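Side-chain contacts in F-actin-capping protein subunit alpha (Dictyostelium discoideum, PDB 4AKR), which caps the fast-growing barbed ends of actin filaments independently of calcium, blocking subunit exchange there without severing the filaments: residues 79-83 / 84-88; 254-257 / 258-262. All coordinates share one frame; numbering follows the deposited sequence.

Contact 1: 79-83 / 84-88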
ATOM      1  N   TYR A  79       8.878 -27.516 -10.514  1.00 23.32           N
ATOM      2  CA  TYR A  79       7.740 -27.523  -9.615  1.00 21.23           C
ATOM      3  C   TYR A  79       6.820 -28.702  -9.887  1.00 21.05           C
ATOM      4  O   TYR A  79       6.485 -29.001 -11.035  1.00 21.62           O
ATOM      5  CB  TYR A  79       7.012 -26.182  -9.744  1.00 17.95           C
ATOM      6  CG  TYR A  79       7.906 -25.042  -9.304  1.00 16.97           C
ATOM      7  CD1 TYR A  79       8.841 -24.478 -10.182  1.00 16.97           C
ATOM      8  CD2 TYR A  79       7.931 -24.634  -7.969  1.00 17.19           C
ATOM      9  CE1 TYR A  79       9.791 -23.547  -9.735  1.00 16.15           C
ATOM     10  CE2 TYR A  79       8.869 -23.704  -7.512  1.00 17.43           C
ATOM     11  CZ  TYR A  79       9.797 -23.173  -8.395  1.00 17.69           C
ATOM     12  OH  TYR A  79      10.757 -22.313  -7.913  1.00 18.12           O
ATOM     13  N   LEU A  80       6.442 -29.374  -8.805  1.00 20.05           N
ATOM     14  CA  LEU A  80       5.581 -30.542  -8.849  1.00 19.76           C
ATOM     15  C   LEU A  80       4.110 -30.159  -8.911  1.00 20.63           C
ATOM     16  O   LEU A  80       3.659 -29.229  -8.238  1.00 20.85           O
ATOM     17  CB  LEU A  80       5.831 -31.411  -7.613  1.00 18.01           C
ATOM     18  CG  LEU A  80       5.072 -32.739  -7.516  1.00 19.70           C
ATOM     19  CD1 LEU A  80       5.553 -33.693  -8.606  1.00 18.81           C
ATOM     20  CD2 LEU A  80       5.303 -33.366  -6.151  1.00 16.52           C
ATOM     21  N   ASP A  81       3.371 -30.883  -9.739  1.00 20.47           N
ATOM     22  CA  ASP A  81       1.941 -30.674  -9.905  1.00 21.42           C
ATOM     23  C   ASP A  81       1.321 -32.059  -9.754  1.00 21.53           C
ATOM     24  O   ASP A  81       1.070 -32.749 -10.739  1.00 22.26           O
ATOM     25  CB  ASP A  81       1.659 -30.082 -11.290  1.00 22.30           C
ATOM     26  CG  ASP A  81       0.182 -29.991 -11.596  1.00 23.17           C
ATOM     27  OD1 ASP A  81      -0.627 -29.932 -10.645  1.00 27.81           O
ATOM     28  OD2 ASP A  81      -0.175 -29.964 -12.791  1.00 23.29           O
ATOM     29  N   PRO A  82       1.081 -32.485  -8.503  1.00 21.42           N
ATOM     30  CA  PRO A  82       0.504 -33.784  -8.150  1.00 20.68           C
ATOM     31  C   PRO A  82      -0.799 -34.124  -8.850  1.00 21.54           C
ATOM     32  O   PRO A  82      -1.010 -35.264  -9.271  1.00 21.40           O
ATOM     33  CB  PRO A  82       0.332 -33.687  -6.632  1.00 21.27           C
ATOM     34  CG  PRO A  82       1.417 -32.752  -6.225  1.00 21.62           C
ATOM     35  CD  PRO A  82       1.331 -31.687  -7.289  1.00 21.17           C
ATOM     36  N   LYS A  83      -1.673 -33.132  -8.971  1.00 21.39           N
ATOM     37  CA  LYS A  83      -2.961 -33.341  -9.600  1.00 20.96           C
ATOM     38  C   LYS A  83      -2.829 -33.964 -10.984  1.00 20.66           C
ATOM     39  O   LYS A  83      -3.570 -34.875 -11.325  1.00 21.64           O
ATOM     40  CB  LYS A  83      -3.722 -32.017  -9.696  1.00 22.51           C
ATOM     41  CG  LYS A  83      -5.126 -32.161 -10.264  1.00 24.83           C
ATOM     42  CD  LYS A  83      -5.842 -30.829 -10.326  1.00 26.57           C
ATOM     43  CE  LYS A  83      -6.080 -30.275  -8.938  1.00 29.16           C
ATOM     44  NZ  LYS A  83      -6.683 -28.903  -9.001  1.00 34.37           N
ATOM     45  N   ASN A  84      -1.881 -33.474 -11.775  1.00 21.24           N
ATOM     46  CA  ASN A  84      -1.678 -33.974 -13.125  1.00 20.45           C
ATOM     47  C   ASN A  84      -0.423 -34.833 -13.238  1.00 21.42           C
ATOM     48  O   ASN A  84       0.093 -35.051 -14.338  1.00 20.96           O
ATOM     49  CB  ASN A  84      -1.605 -32.800 -14.100  1.00 21.40           C
ATOM     50  CG  ASN A  84      -2.814 -31.895 -14.009  1.00 22.30           C
ATOM     51  OD1 ASN A  84      -2.705 -30.727 -13.630  1.00 25.57           O
ATOM     52  ND2 ASN A  84      -3.979 -32.428 -14.348  1.00 21.62           N
ATOM     53  N   LYS A  85       0.054 -35.328 -12.099  1.00 20.27           N
ATOM     54  CA  LYS A  85       1.238 -36.176 -12.058  1.00 20.09           C
ATOM     55  C   LYS A  85       2.331 -35.686 -12.993  1.00 21.18           C
ATOM     56  O   LYS A  85       2.778 -36.422 -13.877  1.00 22.44           O
ATOM     57  CB  LYS A  85       0.874 -37.613 -12.428  1.00 20.73           C
ATOM     58  CG  LYS A  85      -0.059 -38.298 -11.438  1.00 20.80           C
ATOM     59  CD  LYS A  85      -0.124 -39.791 -11.705  1.00 20.49           C
ATOM     60  CE  LYS A  85      -1.009 -40.123 -12.883  1.00 21.01           C
ATOM     61  NZ  LYS A  85      -2.439 -40.071 -12.466  1.00 24.48           N
ATOM     62  N   GLN A  86       2.765 -34.444 -12.806  1.00 19.37           N
ATOM     63  CA  GLN A  86       3.804 -33.897 -13.660  1.00 19.08           C
ATOM     64  C   GLN A  86       4.768 -32.966 -12.940  1.00 19.61           C
ATOM     65  O   GLN A  86       4.518 -32.510 -11.825  1.00 18.92           O
ATOM     66  CB  GLN A  86       3.180 -33.164 -14.857  1.00 18.64           C
ATOM     67  CG  GLN A  86       2.327 -31.956 -14.508  1.00 20.78           C
ATOM     68  CD  GLN A  86       1.712 -31.304 -15.743  1.00 23.73           C
ATOM     69  OE1 GLN A  86       0.949 -30.342 -15.642  1.00 24.16           O
ATOM     70  NE2 GLN A  86       2.045 -31.826 -16.913  1.00 23.38           N
ATOM     71  N   VAL A  87       5.885 -32.704 -13.603  1.00 21.21           N
ATOM     72  CA  VAL A  87       6.921 -31.827 -13.088  1.00 21.00           C
ATOM     73  C   VAL A  87       7.031 -30.702 -14.093  1.00 22.37           C
ATOM     74  O   VAL A  87       7.255 -30.934 -15.291  1.00 21.28           O
ATOM     75  CB  VAL A  87       8.274 -32.543 -12.982  1.00 18.87           C
ATOM     76  CG1 VAL A  87       9.368 -31.533 -12.691  1.00 20.87           C
ATOM     77  CG2 VAL A  87       8.216 -33.582 -11.879  1.00 19.97           C
ATOM     78  N   ILE A  88       6.857 -29.482 -13.601  1.00 21.89           N
ATOM     79  CA  ILE A  88       6.909 -28.306 -14.454  1.00 20.67           C
ATOM     80  C   ILE A  88       8.228 -27.566 -14.308  1.00 20.54           C
ATOM     81  O   ILE A  88       8.642 -27.232 -13.194  1.00 20.13           O
ATOM     82  CB  ILE A  88       5.761 -27.347 -14.100  1.00 19.48           C
ATOM     83  CG1 ILE A  88       4.426 -28.071 -14.259  1.00 18.62           C
ATOM     84  CG2 ILE A  88       5.811 -26.123 -14.979  1.00 19.13           C
ATOM     85  CD1 ILE A  88       3.235 -27.296 -13.717  1.00 19.89           C
TER

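Contact 2: 254-257 / 258-262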
ATOM      1  N   LEU A 254     -10.365  11.588  12.519  1.00 27.01           N
ATOM      2  CA  LEU A 254      -9.163  12.228  11.987  1.00 25.32           C
ATOM      3  C   LEU A 254      -9.526  13.641  11.564  1.00 25.98           C
ATOM      4  O   LEU A 254      -9.145  14.603  12.221  1.00 26.34           O
ATOM      5  CB  LEU A 254      -8.605  11.429  10.808  1.00 22.56           C
ATOM      6  CG  LEU A 254      -7.838  10.184  11.266  1.00 20.34           C
ATOM      7  CD1 LEU A 254      -7.492   9.297  10.092  1.00 16.25           C
ATOM      8  CD2 LEU A 254      -6.576  10.629  12.016  1.00 20.14           C
ATOM      9  N   ARG A 255     -10.266  13.764  10.472  1.00 27.96           N
ATOM     10  CA  ARG A 255     -10.709  15.070  10.003  1.00 29.82           C
ATOM     11  C   ARG A 255     -12.221  15.068   9.819  1.00 30.18           C
ATOM     12  O   ARG A 255     -12.752  14.316   9.003  1.00 30.55           O
ATOM     13  CB  ARG A 255     -10.059  15.449   8.673  1.00 29.35           C
ATOM     14  CG  ARG A 255     -10.575  16.787   8.138  1.00 31.51           C
ATOM     15  CD  ARG A 255     -10.004  17.116   6.781  1.00 32.95           C
ATOM     16  NE  ARG A 255     -10.413  18.432   6.289  1.00 35.54           N
ATOM     17  CZ  ARG A 255     -11.656  18.764   5.949  1.00 35.42           C
ATOM     18  NH1 ARG A 255     -12.641  17.882   6.048  1.00 35.91           N
ATOM     19  NH2 ARG A 255     -11.908  19.976   5.481  1.00 34.29           N
ATOM     20  N   ARG A 256     -12.907  15.921  10.568  1.00 30.55           N
ATOM     21  CA  ARG A 256     -14.355  16.019  10.471  1.00 31.50           C
ATOM     22  C   ARG A 256     -14.759  16.349   9.040  1.00 33.18           C
ATOM     23  O   ARG A 256     -13.975  16.915   8.270  1.00 32.36           O
ATOM     24  CB  ARG A 256     -14.880  17.126  11.393  1.00 30.74           C
ATOM     25  CG  ARG A 256     -14.506  16.962  12.855  1.00 31.15           C
ATOM     26  CD  ARG A 256     -15.038  18.121  13.688  1.00 31.40           C
ATOM     27  NE  ARG A 256     -16.495  18.135  13.712  1.00 31.73           N
ATOM     28  CZ  ARG A 256     -17.239  17.350  14.485  1.00 31.94           C
ATOM     29  NH1 ARG A 256     -16.668  16.485  15.311  1.00 30.92           N
ATOM     30  NH2 ARG A 256     -18.560  17.419  14.419  1.00 32.12           N
ATOM     31  N   ALA A 257     -15.982  15.981   8.681  1.00 34.34           N
ATOM     32  CA  ALA A 257     -16.489  16.284   7.356  1.00 34.72           C
ATOM     33  C   ALA A 257     -16.831  17.767   7.423  1.00 35.34           C
ATOM     34  O   ALA A 257     -16.722  18.490   6.436  1.00 35.16           O
ATOM     35  CB  ALA A 257     -17.733  15.462   7.062  1.00 34.48           C
ATOM     36  N   LEU A 258     -17.229  18.204   8.615  1.00 37.29           N
ATOM     37  CA  LEU A 258     -17.585  19.600   8.875  1.00 38.30           C
ATOM     38  C   LEU A 258     -17.237  19.955  10.316  1.00 39.29           C
ATOM     39  O   LEU A 258     -17.172  19.074  11.180  1.00 38.34           O
ATOM     40  CB  LEU A 258     -19.085  19.821   8.650  1.00 37.87           C
ATOM     41  CG  LEU A 258     -19.584  19.856   7.205  1.00 37.28           C
ATOM     42  CD1 LEU A 258     -21.096  19.791   7.180  1.00 37.79           C
ATOM     43  CD2 LEU A 258     -19.083  21.119   6.532  1.00 36.69           C
ATOM     44  N   PRO A 259     -17.001  21.250  10.598  1.00 40.50           N
ATOM     45  CA  PRO A 259     -16.669  21.631  11.973  1.00 42.83           C
ATOM     46  C   PRO A 259     -17.798  21.222  12.919  1.00 44.24           C
ATOM     47  O   PRO A 259     -18.911  20.937  12.482  1.00 45.10           O
ATOM     48  CB  PRO A 259     -16.482  23.146  11.878  1.00 42.52           C
ATOM     49  CG  PRO A 259     -17.391  23.524  10.757  1.00 42.18           C
ATOM     50  CD  PRO A 259     -17.120  22.440   9.741  1.00 40.53           C
ATOM     51  N   ILE A 260     -17.507  21.191  14.211  1.00 46.33           N
ATOM     52  CA  ILE A 260     -18.486  20.783  15.209  1.00 48.34           C
ATOM     53  C   ILE A 260     -19.848  21.480  15.076  1.00 49.68           C
ATOM     54  O   ILE A 260     -20.853  20.976  15.578  1.00 50.12           O
ATOM     55  CB  ILE A 260     -17.913  20.993  16.633  1.00 48.30           C
ATOM     56  CG1 ILE A 260     -18.838  20.359  17.676  1.00 49.38           C
ATOM     57  CG2 ILE A 260     -17.700  22.481  16.890  1.00 49.50           C
ATOM     58  CD1 ILE A 260     -18.274  20.379  19.094  1.00 50.08           C
ATOM     59  N   ASN A 261     -19.886  22.620  14.388  1.00 51.24           N
ATOM     60  CA  ASN A 261     -21.134  23.360  14.197  1.00 51.83           C
ATOM     61  C   ASN A 261     -21.602  23.335  12.744  1.00 53.46           C
ATOM     62  O   ASN A 261     -22.166  24.309  12.242  1.00 54.04           O
ATOM     63  CB  ASN A 261     -20.961  24.807  14.650  1.00 51.62           C
ATOM     64  CG  ASN A 261     -19.918  25.543  13.843  1.00 51.47           C
ATOM     65  OD1 ASN A 261     -20.132  25.865  12.672  1.00 51.55           O
ATOM     66  ND2 ASN A 261     -18.774  25.805  14.462  1.00 50.89           N
ATOM     67  N   ARG A 262     -21.349  22.214  12.078  1.00 54.77           N
ATOM     68  CA  ARG A 262     -21.748  21.986  10.688  1.00 55.66           C
ATOM     69  C   ARG A 262     -21.786  23.199   9.759  1.00 54.61           C
ATOM     70  O   ARG A 262     -22.750  23.370   9.010  1.00 54.31           O
ATOM     71  CB  ARG A 262     -23.127  21.315  10.652  1.00 58.03           C
ATOM     72  CG  ARG A 262     -23.257  20.048  11.485  1.00 60.29           C
ATOM     73  CD  ARG A 262     -24.664  19.477  11.354  1.00 62.12           C
ATOM     74  NE  ARG A 262     -25.679  20.490  11.638  1.00 63.75           N
ATOM     75  CZ  ARG A 262     -26.991  20.296  11.530  1.00 64.56           C
ATOM     76  NH1 ARG A 262     -27.465  19.117  11.142  1.00 64.22           N
ATOM     77  NH2 ARG A 262     -27.832  21.288  11.807  1.00 64.33           N
TER

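Contact 1: 79-83 / 84-88
The side chains of D81 and Q86 run next to each other off the same face of the hairpin, CB of D81 resting 3.8 Å from CG of Q86. With CG of D81 anti to the backbone N (chi1 173°), the carboxylate swings along the chain toward the turn, where OD2 also meets CB of N84. CB of D81 is also touched by the end of the I88 side chain, CD1, at 4.0 Å. The reverse face of the ribbon carries a lighter apolar contact, L80 CD1 to V87 CG2 at 4.2 Å.

Beneath these side chains runs the backbone ladder of an antiparallel beta hairpin, strands 78-81 and 86-91. Y79 and I88 form a hydrogen-bonded pair, Y79 N to I88 O at 2.7 Å and I88 N to Y79 O at 2.6 Å. D81 and Q86 form the next such pair: D81 N meets Q86 O at 2.9 Å almost head-on to the carbonyl, whereas Q86 N approaches D81 O from above the carbonyl plane at 3.2 Å. K85 and Q86 both face D81, which makes a G1 beta bulge. Glycine is the usual first residue of this motif; K85 instead adopts the positive phi it requires (41°), and its N bonds to P82 O at 3.0 Å across the turn. A weak bond from N84 N to D81 O adds to the hold on that carbonyl.

Farther out, A66 of strand 64-67 packs on D81 and I88, while I74 of strand 73-75 meets L80 and V87 on the other face. The Y79 ring leads away from the hairpin, meeting the H92 ring nearly at right angles and giving its hydroxyl to a hydrogen bond with E73.

Contact 2: 254-257 / 258-262
R256 reaches forward along the chain to the carbonyl of L258, just ahead of the type I beta turn P259-R262. This loop follows helix 217-248 and probably corresponds to the start of the C-terminal extension known in the family as the tentacle, which in relatives contributes to barbed-end binding.

Among polar contacts, R256 NE donates to L258 O at 2.8 Å. The bond is bent, with an angle of 138° at the hydrogen; the donor lies in the carbonyl plane, but the oxygen is tilted somewhat from the guanidinium plane. A bend at chi3 (65°) turns the head group to this oxygen. The turn has its own bond, R262 N to P259 O at 2.8 Å.

Van der Waals packing adds to this. I260 CB sits over one face of the guanidinium, toward its rim, while I260 CA lies 3.5 Å from R256 NH2. With an alanine at R256 the guanidinium is gone, which would probably leave the L258 carbonyl without this donor and I260 without the flat group beside it.

Charge links the loop to the other protein chain. An acidic side chain of that other chain forms a salt bridge with R255 NE, whereas R256 NH1 forms a long, weak ion pair with an acidic side chain of that chain. Back within the loop, R256 CB presses to 3.0 Å from L258 O.

From the N terminus, the chain passes three helices and the short strands 58-61, 64-67 and 73-75 before reaching contact 1, which closes the tight turn between two neighbouring strands of the four-stranded antiparallel sheet. Strand 96-102 completes that sheet; helix 112-129, the five-stranded sheet and the long helix 217-248 follow. Contact 2 lies beyond that last helix, in a tail that runs against the other protein chain. Both contacts are local and come in series, so neither nests within or crosses the other. Their centres stand 59 Å apart, on opposite sides of the chain's centre: one shapes a hairpin, the other a non-helical extension.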